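Local coordinates for putative metal-dependent phosphoesterase (Bifidobacterium adolescentis, PDB 3O0F), which acts as a metal-dependent phosphoesterase of the PHP family, holding iron and zinc ions next to a bound adenosine monophosphate, at residues W15-H20 / G44-D49; P69-T74 / L88-D93; L255-S260 / D278-E283; W233-P238 / L271-T276; G196-A201 / G226-E231. All coordinates share one frame; numbering follows the deposited sequence.

Interaction 1. Residues W15-H20 / G44-D49; sequences WDIHCH and GVAIAD. With FE (Fe (III) ion), chain E.
The indole of Trp15 lies flat against Gly44, whose CA sits over one face, 3.7 Å from the centroid of the six-membered ring. With CG anti to the carbonyl carbon (chi1 -69°), the indole is laid across the next strand, and glycine makes this possible, since a CB at Gly44 would run into Trp15 CE3. The two imidazoles meet differently: His20 NE2 lies in the plane of the His18 ring, at its edge, and both rings turn a nitrogen to the same iron, His18 NE2 at 2.2 Å and His20 NE2 at 2.3 Å. Water 1 is a further ligand of this metal, and Glu75 and Asp261 bind it from outside. The His20 ring is also stacked with those of His50 and His263.

Strands 15-19 and 44-47 run parallel as the first beta-alpha-beta unit of the PHP barrel, joined through helix 30-39. Ala46 N donates to Asp16 O (3.0 Å), and farther along Ala48 N donates to Cys19 O (2.9 Å), a bond that joins the backbone just past Ile47 to the residue between the two iron-binding histidines. Cys19 SG rests on Val45 CG2 at 3.8 Å, on the side that helix 30-39 packs against, while Ile17 and Ala46 meet through their CB atoms.

His18 ND1, on the far side of the ring from the iron, is hydrogen-bonded to Glu231 OE2. This second-shell carboxylate fixes the rotation of the imidazole with NE2 toward the metal, and is likely to strengthen the ring's donation to iron.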
# COMPACT_ATOMS: atom_id res chain seq x y z
N TRP A 15 -5.17 15.35 -3.19
CA TRP A 15 -5.35 14.03 -3.75
C TRP A 15 -5.17 13.01 -2.63
O TRP A 15 -4.27 13.18 -1.82
CB TRP A 15 -4.27 13.77 -4.79
CG TRP A 15 -4.33 14.55 -6.03
CD1 TRP A 15 -4.39 15.92 -6.18
CD2 TRP A 15 -4.25 14.01 -7.35
NE1 TRP A 15 -4.37 16.25 -7.53
CE2 TRP A 15 -4.32 15.09 -8.26
CE3 TRP A 15 -4.15 12.71 -7.85
CZ2 TRP A 15 -4.26 14.91 -9.63
CZ3 TRP A 15 -4.10 12.53 -9.21
CH2 TRP A 15 -4.16 13.60 -10.08
N ASP A 16 -5.94 11.92 -2.64
CA ASP A 16 -5.66 10.81 -1.74
C ASP A 16 -4.86 9.77 -2.54
O ASP A 16 -5.43 9.09 -3.41
CB ASP A 16 -6.96 10.21 -1.20
CG ASP A 16 -6.72 9.12 -0.16
OD1 ASP A 16 -5.58 8.69 0.01
OD2 ASP A 16 -7.66 8.72 0.54
N ILE A 17 -3.56 9.65 -2.29
CA ILE A 17 -2.74 8.80 -3.17
C ILE A 17 -2.41 7.41 -2.60
O ILE A 17 -1.52 6.73 -3.08
CB ILE A 17 -1.46 9.53 -3.68
CG1 ILE A 17 -0.43 9.71 -2.59
CG2 ILE A 17 -1.83 10.85 -4.32
CD1 ILE A 17 0.82 10.36 -3.09
N HIS A 18 -3.14 7.01 -1.55
CA HIS A 18 -2.89 5.74 -0.88
C HIS A 18 -4.22 4.98 -0.65
O HIS A 18 -4.78 5.03 0.45
CB HIS A 18 -2.23 6.04 0.45
CG HIS A 18 -1.54 4.87 1.07
ND1 HIS A 18 -0.55 5.02 2.03
CD2 HIS A 18 -1.73 3.54 0.91
CE1 HIS A 18 -0.14 3.82 2.40
NE2 HIS A 18 -0.84 2.91 1.73
N CYS A 19 -4.70 4.29 -1.67
CA CYS A 19 -6.02 3.64 -1.64
C CYS A 19 -5.90 2.22 -2.21
O CYS A 19 -5.25 2.02 -3.24
CB CYS A 19 -7.05 4.42 -2.44
SG CYS A 19 -7.17 6.16 -2.01
N HIS A 20 -6.49 1.25 -1.49
CA HIS A 20 -6.48 -0.17 -1.85
C HIS A 20 -7.86 -0.65 -2.31
O HIS A 20 -8.88 -0.14 -1.86
CB HIS A 20 -6.03 -0.98 -0.64
CG HIS A 20 -4.64 -0.68 -0.20
ND1 HIS A 20 -3.57 -1.43 -0.58
CD2 HIS A 20 -4.15 0.32 0.57
CE1 HIS A 20 -2.46 -0.91 -0.07
NE2 HIS A 20 -2.78 0.15 0.61
N GLY A 44 -8.07 14.39 -6.98
CA GLY A 44 -7.65 13.21 -7.67
C GLY A 44 -7.45 12.09 -6.66
O GLY A 44 -7.61 12.29 -5.45
N VAL A 45 -7.09 10.93 -7.16
CA VAL A 45 -6.89 9.76 -6.34
C VAL A 45 -5.76 8.94 -6.94
O VAL A 45 -5.41 9.14 -8.08
CB VAL A 45 -8.28 9.00 -6.29
CG1 VAL A 45 -8.56 8.22 -7.59
CG2 VAL A 45 -8.43 8.17 -5.04
N ALA A 46 -5.20 8.02 -6.17
CA ALA A 46 -4.36 7.00 -6.69
C ALA A 46 -4.83 5.65 -6.27
O ALA A 46 -5.25 5.42 -5.12
CB ALA A 46 -2.89 7.20 -6.20
N ILE A 47 -4.65 4.71 -7.16
CA ILE A 47 -4.72 3.31 -6.79
C ILE A 47 -3.29 2.85 -6.35
O ILE A 47 -2.30 3.25 -6.95
CB ILE A 47 -5.27 2.49 -7.92
CG1 ILE A 47 -5.53 1.05 -7.45
CG2 ILE A 47 -4.37 2.62 -9.19
CD1 ILE A 47 -6.50 0.21 -8.43
N ALA A 48 -3.20 2.07 -5.29
CA ALA A 48 -1.89 1.69 -4.71
C ALA A 48 -1.95 0.30 -4.12
O ALA A 48 -1.49 0.08 -3.00
CB ALA A 48 -1.44 2.70 -3.63
N ASP A 49 -2.55 -0.63 -4.84
CA ASP A 49 -2.62 -1.99 -4.32
C ASP A 49 -1.25 -2.65 -4.06
O ASP A 49 -0.25 -2.29 -4.68
CB ASP A 49 -3.44 -2.88 -5.26
CG ASP A 49 -4.93 -2.55 -5.21
OD1 ASP A 49 -5.49 -2.63 -4.09
OD2 ASP A 49 -5.50 -2.23 -6.27
FE FE E . -1.41 0.86 2.32
O HOH W 1 -0.22 1.20 3.99

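Interaction 2. Residues P69-T74 / L88-D93; sequences PLLLGT and LAFQYD
Backbone bonds pair Thr74 with Ala89 as an antiparallel hydrogen-bonded pair: Thr74 N donates to Ala89 O, and Ala89 N to Thr74 O, both at 2.9 Å. Gly73 and Phe90 form the adjoining non-hydrogen-bonded pair. Next comes Gln91, where positive phi ends the strand, yet its N still donates to Leu72 O at 2.8 Å.

Two side chains add polar bonds. The Gln91 chain, bent at chi2 (-68°), folds back and brings OE1 to Leu72 N at 2.8 Å; the bond is almost straight (172°) and lies in the carbonyl plane of the amide. The side-chain carbonyl thus takes the part a backbone carbonyl would play had the strand gone on. Water 2 donates to the same OE1 and to Leu70 O. With an alanine here, Leu72 N and the water are likely to lose this acceptor just where the hairpin pairing ends. Tyr92 OH donates to Thr74 OG1 (2.6 Å), which lies in the plane of the phenol ring, and that threonine is also bonded to Thr52 O.

Apolar contact centres on Phe90. Leu71 CD2 sits over one face of its ring, offset toward the rim, 4.0 Å from CD1, and Gly73 has no CB to strike that ring.

This hairpin of strands 70-80 and 83-90 lies between strands 44-47 and 198-201. Phe90 and Leu71 pack inward on Ile17 and Ala46, whereas Leu72 turns outward to Trp56 and Thr60 of helix 56-66.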
# COMPACT_ATOMS: atom_id res chain seq x y z
N PRO A 69 -8.98 12.91 -12.26
CA PRO A 69 -7.56 12.62 -12.42
C PRO A 69 -7.12 11.48 -11.52
O PRO A 69 -7.50 11.42 -10.34
CB PRO A 69 -6.89 13.93 -11.96
CG PRO A 69 -7.92 14.97 -12.12
CD PRO A 69 -9.22 14.31 -11.91
N LEU A 70 -6.22 10.65 -12.05
CA LEU A 70 -5.76 9.43 -11.40
C LEU A 70 -4.25 9.30 -11.42
O LEU A 70 -3.63 9.51 -12.46
CB LEU A 70 -6.34 8.27 -12.16
CG LEU A 70 -5.94 6.87 -11.74
CD1 LEU A 70 -6.62 6.60 -10.40
CD2 LEU A 70 -6.37 5.88 -12.78
N LEU A 71 -3.64 8.91 -10.30
CA LEU A 71 -2.24 8.48 -10.27
C LEU A 71 -2.20 6.96 -10.21
O LEU A 71 -2.99 6.31 -9.49
CB LEU A 71 -1.54 9.14 -9.05
CG LEU A 71 -0.15 9.71 -8.95
CD1 LEU A 71 0.11 10.75 -10.03
CD2 LEU A 71 0.05 10.30 -7.51
N LEU A 72 -1.33 6.36 -11.02
CA LEU A 72 -1.18 4.92 -11.05
C LEU A 72 -0.05 4.51 -10.11
O LEU A 72 1.08 4.97 -10.25
CB LEU A 72 -0.94 4.39 -12.47
CG LEU A 72 -2.18 4.52 -13.41
CD1 LEU A 72 -1.88 4.22 -14.87
CD2 LEU A 72 -3.38 3.69 -12.89
N GLY A 73 -0.37 3.66 -9.13
CA GLY A 73 0.59 3.33 -8.10
C GLY A 73 0.50 1.91 -7.58
O GLY A 73 -0.37 1.13 -7.95
N THR A 74 1.45 1.57 -6.73
CA THR A 74 1.55 0.22 -6.16
C THR A 74 2.18 0.36 -4.79
O THR A 74 3.10 1.17 -4.62
CB THR A 74 2.46 -0.68 -6.99
OG1 THR A 74 1.89 -0.89 -8.28
CG2 THR A 74 2.68 -2.04 -6.29
N LEU A 88 5.59 3.15 -1.56
CA LEU A 88 4.61 3.54 -2.56
C LEU A 88 5.40 3.92 -3.83
O LEU A 88 6.36 4.70 -3.76
CB LEU A 88 3.82 4.74 -2.04
CG LEU A 88 2.88 4.53 -0.86
CD1 LEU A 88 2.42 5.88 -0.34
CD2 LEU A 88 1.66 3.67 -1.18
N ALA A 89 4.98 3.35 -4.96
CA ALA A 89 5.64 3.52 -6.26
C ALA A 89 4.62 4.04 -7.22
O ALA A 89 3.57 3.44 -7.40
CB ALA A 89 6.16 2.20 -6.78
N PHE A 90 4.88 5.21 -7.80
CA PHE A 90 3.90 5.81 -8.69
C PHE A 90 4.50 6.05 -10.09
O PHE A 90 5.69 6.37 -10.23
CB PHE A 90 3.45 7.17 -8.16
CG PHE A 90 2.76 7.10 -6.83
CD1 PHE A 90 1.44 6.64 -6.75
CD2 PHE A 90 3.42 7.46 -5.68
CE1 PHE A 90 0.81 6.54 -5.50
CE2 PHE A 90 2.78 7.42 -4.44
CZ PHE A 90 1.48 6.94 -4.36
N GLN A 91 3.62 5.96 -11.08
CA GLN A 91 3.91 6.41 -12.45
C GLN A 91 5.17 5.81 -13.02
O GLN A 91 6.05 6.51 -13.52
CB GLN A 91 3.94 7.95 -12.50
CG GLN A 91 2.56 8.59 -12.11
CD GLN A 91 1.46 8.31 -13.12
OE1 GLN A 91 0.43 7.73 -12.79
NE2 GLN A 91 1.67 8.75 -14.37
N TYR A 92 5.26 4.49 -12.94
CA TYR A 92 6.38 3.74 -13.53
C TYR A 92 5.88 2.89 -14.68
O TYR A 92 4.67 2.66 -14.81
CB TYR A 92 7.06 2.88 -12.48
CG TYR A 92 6.18 1.86 -11.85
CD1 TYR A 92 6.05 0.61 -12.40
CD2 TYR A 92 5.47 2.16 -10.70
CE1 TYR A 92 5.24 -0.34 -11.82
CE2 TYR A 92 4.64 1.23 -10.11
CZ TYR A 92 4.54 -0.02 -10.66
OH TYR A 92 3.71 -0.93 -10.08
N ASP A 93 6.79 2.42 -15.53
CA ASP A 93 6.41 1.55 -16.65
C ASP A 93 5.94 0.18 -16.19
O ASP A 93 6.74 -0.62 -15.69
CB ASP A 93 7.58 1.43 -17.63
CG ASP A 93 7.34 0.41 -18.72
OD1 ASP A 93 6.20 -0.13 -18.87
OD2 ASP A 93 8.37 0.10 -19.39
O HOH W 2 -1.97 7.98 -14.11

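Interaction 3. Residues L255-S260 / D278-E283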
# COMPACT_ATOMS: atom_id res chain seq x y z
N LEU A 255 9.84 15.04 -1.52
CA LEU A 255 8.40 15.22 -1.56
C LEU A 255 7.72 14.73 -0.27
O LEU A 255 8.15 13.76 0.36
CB LEU A 255 7.81 14.42 -2.74
CG LEU A 255 8.43 14.74 -4.09
CD1 LEU A 255 7.92 13.71 -5.10
CD2 LEU A 255 8.12 16.24 -4.44
N VAL A 256 6.65 15.42 0.12
CA VAL A 256 5.89 15.07 1.31
C VAL A 256 4.49 14.72 0.85
O VAL A 256 3.83 15.55 0.20
CB VAL A 256 5.87 16.24 2.30
CG1 VAL A 256 4.91 15.94 3.48
CG2 VAL A 256 7.29 16.54 2.77
N THR A 257 4.04 13.51 1.19
CA THR A 257 2.74 13.01 0.77
C THR A 257 1.83 12.69 1.96
O THR A 257 2.23 12.72 3.13
CB THR A 257 2.89 11.78 -0.18
OG1 THR A 257 3.25 10.59 0.54
CG2 THR A 257 3.93 12.04 -1.29
N GLY A 258 0.56 12.49 1.63
CA GLY A 258 -0.45 12.06 2.57
C GLY A 258 -1.44 11.16 1.82
O GLY A 258 -1.61 11.24 0.59
N GLY A 259 -2.10 10.30 2.57
CA GLY A 259 -3.12 9.45 2.01
C GLY A 259 -3.88 8.76 3.13
O GLY A 259 -3.44 8.77 4.27
N SER A 260 -5.01 8.14 2.80
CA SER A 260 -5.90 7.57 3.80
C SER A 260 -5.55 6.14 4.17
O SER A 260 -5.85 5.73 5.27
CB SER A 260 -7.32 7.57 3.30
OG SER A 260 -7.44 6.80 2.11
N ASP A 278 -1.75 19.44 -4.36
CA ASP A 278 -1.66 19.56 -5.81
C ASP A 278 -0.25 19.78 -6.32
O ASP A 278 0.16 19.15 -7.29
CB ASP A 278 -2.56 20.71 -6.31
CG ASP A 278 -4.04 20.37 -6.22
OD1 ASP A 278 -4.38 19.28 -5.71
OD2 ASP A 278 -4.88 21.20 -6.64
N ASP A 279 0.51 20.64 -5.68
CA ASP A 279 1.89 20.85 -6.12
C ASP A 279 2.74 19.61 -6.06
O ASP A 279 3.54 19.39 -6.96
CB ASP A 279 2.59 21.97 -5.33
CG ASP A 279 1.97 23.34 -5.61
OD1 ASP A 279 1.22 23.46 -6.61
OD2 ASP A 279 2.20 24.28 -4.81
N THR A 280 2.59 18.83 -5.00
CA THR A 280 3.40 17.64 -4.83
C THR A 280 2.96 16.60 -5.85
O THR A 280 3.80 15.93 -6.43
CB THR A 280 3.30 17.08 -3.38
OG1 THR A 280 3.79 18.06 -2.46
CG2 THR A 280 4.13 15.82 -3.24
N VAL A 281 1.66 16.50 -6.13
CA VAL A 281 1.18 15.54 -7.18
C VAL A 281 1.70 15.96 -8.54
O VAL A 281 2.21 15.14 -9.29
CB VAL A 281 -0.33 15.39 -7.20
CG1 VAL A 281 -0.81 14.54 -8.34
CG2 VAL A 281 -0.83 14.81 -5.88
N ARG A 282 1.64 17.25 -8.83
CA ARG A 282 2.28 17.78 -10.07
C ARG A 282 3.67 17.28 -10.25
O ARG A 282 4.06 16.78 -11.32
CB ARG A 282 2.31 19.31 -10.07
CG ARG A 282 1.44 19.91 -11.05
CD ARG A 282 1.63 21.41 -11.14
NE ARG A 282 0.32 21.97 -11.33
CZ ARG A 282 -0.46 22.50 -10.39
NH1 ARG A 282 -0.04 22.67 -9.14
NH2 ARG A 282 -1.66 22.92 -10.74
N GLU A 283 4.43 17.40 -9.20
CA GLU A 283 5.82 16.99 -9.21
C GLU A 283 5.96 15.47 -9.38
O GLU A 283 6.84 15.01 -10.08
CB GLU A 283 6.54 17.53 -7.98
CG GLU A 283 8.06 17.32 -7.92
CD GLU A 283 8.87 17.83 -9.15
OE1 GLU A 283 8.44 18.76 -9.87
OE2 GLU A 283 9.97 17.28 -9.37
O HOH W 3 6.10 17.84 -1.26
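Leu255 and Thr280 meet where strand 255-258, the last of the barrel sheet, is overlain by helix 278-287. The helix crosses the strand steeply, at 115° between the N-to-C directions and with the axes 8.6 Å apart, and only side chains one turn apart on the helix bridge the distance. Thr280 enters with its methyl: CG2, anti to the backbone N, lies 4.0 Å from Leu255 CB and 3.5 Å from Val256 O. One turn on, Glu283 offers its aliphatic stem instead of its charge. Its CG touches Leu255 CD2 at 3.6 Å, the two chains crossing at about a right angle, while the carboxylate bends away at chi2 and forms a salt bridge with Arg287 through OE2.

In the fold this helix spans the seam between the first and last strands of the PHP barrel. Thr280 and Glu283 face strand 255-258, Val281 packs on Trp15 of strand 15-19, and Thr257 reaches Ile17 of that same strand.

The polar link is indirect. Water 3 accepts from Val256 N at 2.8 Å and donates to Thr280 OG1 at 2.6 Å, which serves a backbone N-H that the helix does not reach directly. The threonine hydroxyl is also bonded to Asp277 OD1, so both branches of Thr280 are engaged, the methyl against the strand and the oxygen between water and carboxylate. Farther round the helix, Arg282 NH1 is bridged to Asp279 OD1 at 2.9 Å.

Interaction 4. Residues W233-P238 / L271-T276. With EDO (1,2-ethanediol), chain G.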
# COMPACT_ATOMS: atom_id res chain seq x y z
N TRP A 233 1.46 12.63 6.06
CA TRP A 233 0.09 12.83 6.50
C TRP A 233 -0.63 11.49 6.41
O TRP A 233 -1.18 11.11 5.37
CB TRP A 233 -0.60 13.90 5.68
CG TRP A 233 0.27 15.10 5.37
CD1 TRP A 233 0.60 15.56 4.15
CD2 TRP A 233 0.88 15.98 6.32
NE1 TRP A 233 1.38 16.70 4.27
CE2 TRP A 233 1.57 16.97 5.59
CE3 TRP A 233 0.88 16.04 7.72
CZ2 TRP A 233 2.29 18.00 6.22
CZ3 TRP A 233 1.59 17.06 8.35
CH2 TRP A 233 2.28 18.03 7.60
N HIS A 234 -0.61 10.76 7.53
CA HIS A 234 -1.13 9.40 7.60
C HIS A 234 -1.50 9.15 9.05
O HIS A 234 -0.78 9.54 9.96
CB HIS A 234 -0.08 8.40 7.13
CG HIS A 234 -0.56 6.97 7.05
ND1 HIS A 234 -0.68 6.16 8.15
CD2 HIS A 234 -0.88 6.20 5.98
CE1 HIS A 234 -1.11 4.97 7.77
NE2 HIS A 234 -1.21 4.96 6.46
N ARG A 235 -2.63 8.50 9.26
CA ARG A 235 -3.13 8.28 10.63
C ARG A 235 -2.18 7.46 11.51
O ARG A 235 -2.22 7.62 12.73
CB ARG A 235 -4.52 7.62 10.62
CG ARG A 235 -4.56 6.14 10.15
CD ARG A 235 -5.78 5.44 10.71
NE ARG A 235 -7.03 6.13 10.35
CZ ARG A 235 -8.20 5.97 10.97
NH1 ARG A 235 -8.35 5.14 11.99
NH2 ARG A 235 -9.24 6.64 10.55
N GLY A 236 -1.32 6.64 10.92
CA GLY A 236 -0.28 5.90 11.65
C GLY A 236 0.98 6.66 12.11
O GLY A 236 1.79 6.13 12.90
N ASN A 237 1.17 7.89 11.61
CA ASN A 237 2.28 8.73 12.06
C ASN A 237 1.87 9.70 13.19
O ASN A 237 1.21 10.71 12.94
CB ASN A 237 2.86 9.57 10.88
CG ASN A 237 3.57 8.74 9.81
OD1 ASN A 237 4.14 7.65 10.06
ND2 ASN A 237 3.57 9.29 8.56
N PRO A 238 2.34 9.46 14.44
CA PRO A 238 2.14 10.45 15.50
C PRO A 238 2.85 11.79 15.28
O PRO A 238 3.77 11.87 14.46
CB PRO A 238 2.69 9.78 16.77
CG PRO A 238 3.18 8.43 16.35
CD PRO A 238 3.20 8.34 14.87
N LEU A 271 -11.87 7.46 3.20
CA LEU A 271 -11.34 7.90 1.93
C LEU A 271 -11.18 9.37 2.07
O LEU A 271 -12.07 10.05 2.58
CB LEU A 271 -12.30 7.59 0.77
CG LEU A 271 -11.85 7.88 -0.68
CD1 LEU A 271 -10.56 7.18 -1.02
CD2 LEU A 271 -12.99 7.40 -1.64
N GLY A 272 -10.01 9.87 1.71
CA GLY A 272 -9.76 11.29 1.79
C GLY A 272 -9.38 11.87 3.12
O GLY A 272 -9.20 13.08 3.22
N GLU A 273 -9.20 11.04 4.14
CA GLU A 273 -8.92 11.57 5.50
C GLU A 273 -7.55 12.25 5.61
O GLU A 273 -7.33 13.01 6.53
CB GLU A 273 -9.00 10.47 6.56
CG GLU A 273 -7.83 9.51 6.61
CD GLU A 273 -8.00 8.36 7.66
OE1 GLU A 273 -9.13 8.16 8.18
OE2 GLU A 273 -7.01 7.63 7.92
N ASN A 274 -6.61 11.89 4.74
CA ASN A 274 -5.35 12.63 4.61
C ASN A 274 -5.02 12.72 3.14
O ASN A 274 -5.41 11.84 2.33
CB ASN A 274 -4.16 11.94 5.37
CG ASN A 274 -4.16 12.24 6.85
OD1 ASN A 274 -4.31 11.31 7.69
ND2 ASN A 274 -3.98 13.52 7.20
N LEU A 275 -4.30 13.77 2.79
CA LEU A 275 -4.19 14.18 1.40
C LEU A 275 -2.77 14.65 1.01
O LEU A 275 -1.99 15.09 1.88
CB LEU A 275 -5.19 15.30 1.13
CG LEU A 275 -6.70 14.97 1.21
CD1 LEU A 275 -7.55 16.24 1.16
CD2 LEU A 275 -7.15 13.96 0.14
N THR A 276 -2.48 14.59 -0.29
CA THR A 276 -1.27 15.15 -0.87
C THR A 276 -1.66 16.43 -1.61
O THR A 276 -2.65 16.43 -2.33
CB THR A 276 -0.60 14.16 -1.85
OG1 THR A 276 -0.33 12.95 -1.16
CG2 THR A 276 0.71 14.71 -2.38
C1 EDO G . -15.27 6.32 2.31
O1 EDO G . -14.29 5.97 3.35
C2 EDO G . -16.39 5.29 2.13
O2 EDO G . -15.95 4.11 1.42
O HOH W 4 -4.52 8.42 7.08
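Arg235 and Glu273 join two loops of the PHP barrel, the one after strand 229-233, with a type I beta turn from His234 to Asn237, and the one leading to helix 278-287. The guanidinium is presented side-on, with its plane only 9° from that of the carboxylate. Arg235 NE donates to Glu273 OE2 at 2.9 Å and NH2 to OE1 at 2.8 Å, each oxygen being met on its syn side. A bend at chi3 (56°) of Arg235 turns NE and NH2 toward the acid, and the paired bonds keep the two planes nearly coplanar; Gly270 N adds a bond to OE1.

Asn274 lies against the backbone and CB of Trp233, the indole leading away. Its CB lies 3.1 Å from Trp233 O, and its ND2 is 3.7 Å from Trp233 CB. Between the loops sits water 4, which accepts from Arg235 N at 2.9 Å and lies close to Glu273 OE2 and Asn274 OD1.

His234 turns away from the second loop into the metal site, where its NE2 is bonded to the iron ligand Asp261. The other nitrogen of that ring, His234 ND1, accepts from Gly236 N at 2.9 Å, with the donor 20° out of the ring plane.

Interaction 5. Residues G196-A201 / G226-E231; sequences GGVVVA and GLDGLE
Val199 O is gripped by two successive backbone donors, Asp228 N at 2.8 Å and, by a weak bond, Gly229 N at 3.2 Å. Asp228 takes hold of the same residue a second time through its side chain: OD2 accepts from Val199 N at 2.9 Å, nearly straight at 170°, with the donor on the anti side of the carboxylate and 30° out of its plane. CG stands anti to the carbonyl carbon (chi1 -66°), a setting that brings the acid back over the neighbouring strand. Lys193 adds a salt bridge to OD2, and Arg287 one to OD1, so the charge of the buried carboxylate is probably balanced by two basic side chains. Were the acid an asparagine, Lys193 and Arg287 would probably be left without their countercharge.

Strands 198-201 and 229-233 are parallel neighbours in a beta-alpha-beta unit whose helix, 216-225, ends in a Schellman motif at Gly226. Beyond Asp228 the pairing becomes regular, as Ala201 N donates to Gly229 O (2.9 Å) and Glu231 N to Ala201 O (3.0 Å). Gly229 stands beside Val200, where a CB would press on CG2.

Leucines pack on the side of Ala201. Leu227 CD1 comes within 3.5 Å of Val199 O, and Leu230 CD2 lies 3.9 Å from Ala201 CB. On the other side Val200 CG1 rests against Glu231, whose extended side chain reaches into the metal site, where OE2 is bonded to His18 ND1 and OE1 accepts from His203 N, the backbone of an iron ligand.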
# COMPACT_ATOMS: atom_id res chain seq x y z
N GLY A 196 11.30 3.97 -14.16
CA GLY A 196 10.98 5.36 -14.45
C GLY A 196 10.04 6.00 -13.46
O GLY A 196 9.50 7.09 -13.73
N GLY A 197 9.83 5.34 -12.32
CA GLY A 197 8.83 5.78 -11.36
C GLY A 197 9.32 6.67 -10.23
O GLY A 197 10.49 7.03 -10.12
N VAL A 198 8.39 6.94 -9.31
CA VAL A 198 8.60 7.80 -8.18
C VAL A 198 8.32 6.93 -6.98
O VAL A 198 7.28 6.25 -6.88
CB VAL A 198 7.65 9.04 -8.24
CG1 VAL A 198 7.78 9.97 -6.98
CG2 VAL A 198 7.90 9.80 -9.53
N VAL A 199 9.23 6.97 -6.02
CA VAL A 199 9.16 6.09 -4.86
C VAL A 199 9.10 6.88 -3.54
O VAL A 199 9.89 7.81 -3.29
CB VAL A 199 10.30 4.99 -4.89
CG1 VAL A 199 11.66 5.61 -4.90
CG2 VAL A 199 10.13 4.04 -3.70
N VAL A 200 8.17 6.50 -2.69
CA VAL A 200 7.88 7.22 -1.42
C VAL A 200 7.83 6.18 -0.29
O VAL A 200 7.22 5.16 -0.46
CB VAL A 200 6.52 7.96 -1.55
CG1 VAL A 200 6.03 8.55 -0.19
CG2 VAL A 200 6.56 9.03 -2.68
N ALA A 201 8.48 6.44 0.85
CA ALA A 201 8.39 5.55 2.02
C ALA A 201 7.01 5.78 2.70
O ALA A 201 6.66 6.91 3.05
CB ALA A 201 9.58 5.82 3.02
N GLY A 226 18.01 6.83 -4.26
CA GLY A 226 17.01 7.51 -5.12
C GLY A 226 15.59 7.72 -4.54
O GLY A 226 14.68 8.04 -5.28
N LEU A 227 15.38 7.57 -3.23
CA LEU A 227 14.05 7.81 -2.62
C LEU A 227 13.54 9.20 -2.94
O LEU A 227 14.23 10.19 -2.73
CB LEU A 227 14.06 7.57 -1.10
CG LEU A 227 12.71 7.72 -0.38
CD1 LEU A 227 11.79 6.50 -0.69
CD2 LEU A 227 12.95 7.84 1.15
N ASP A 228 12.32 9.29 -3.45
CA ASP A 228 11.79 10.60 -3.83
C ASP A 228 11.08 11.31 -2.68
O ASP A 228 11.02 12.54 -2.66
CB ASP A 228 10.82 10.45 -4.99
CG ASP A 228 11.49 9.98 -6.25
OD1 ASP A 228 12.02 10.86 -6.96
OD2 ASP A 228 11.45 8.75 -6.55
N GLY A 229 10.46 10.55 -1.77
CA GLY A 229 9.57 11.16 -0.78
C GLY A 229 9.22 10.33 0.44
O GLY A 229 9.55 9.15 0.53
N LEU A 230 8.51 10.98 1.34
CA LEU A 230 8.03 10.44 2.62
C LEU A 230 6.55 10.76 2.78
O LEU A 230 6.14 11.90 2.57
CB LEU A 230 8.78 11.15 3.76
CG LEU A 230 10.30 10.94 3.81
CD1 LEU A 230 10.92 11.70 4.98
CD2 LEU A 230 10.62 9.45 3.89
N GLU A 231 5.77 9.74 3.13
CA GLU A 231 4.38 9.90 3.46
C GLU A 231 4.31 10.36 4.90
O GLU A 231 4.67 9.60 5.81
CB GLU A 231 3.67 8.54 3.29
CG GLU A 231 2.23 8.58 3.71
CD GLU A 231 1.51 7.27 3.42
OE1 GLU A 231 1.94 6.22 3.96
OE2 GLU A 231 0.52 7.29 2.65

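One sheet carries interactions 1, 2, 3 and 5, and several of its strands lead to the metal site. Interactions 1 and 2 share a strand boundary, with Val45 O 2.8 Å from Leu71 N; interactions 2 and 5 share the next, with Leu88 O 2.8 Å from Val200 N; interactions 5 and 3 share a third, with Leu255 O 3.0 Å from Leu230 N. Interactions 1 and 4 meet at Trp15 O and Thr276 N, 2.7 Å apart, across the seam of the barrel. Although the centres of interactions 1 and 5 are about 15 Å apart, Glu231 OE2 comes within 2.6 Å of His18 ND1. His234 of interaction 4 stands behind the iron ligand Asp261, its side chain about 8 Å from the bound adenosine monophosphate.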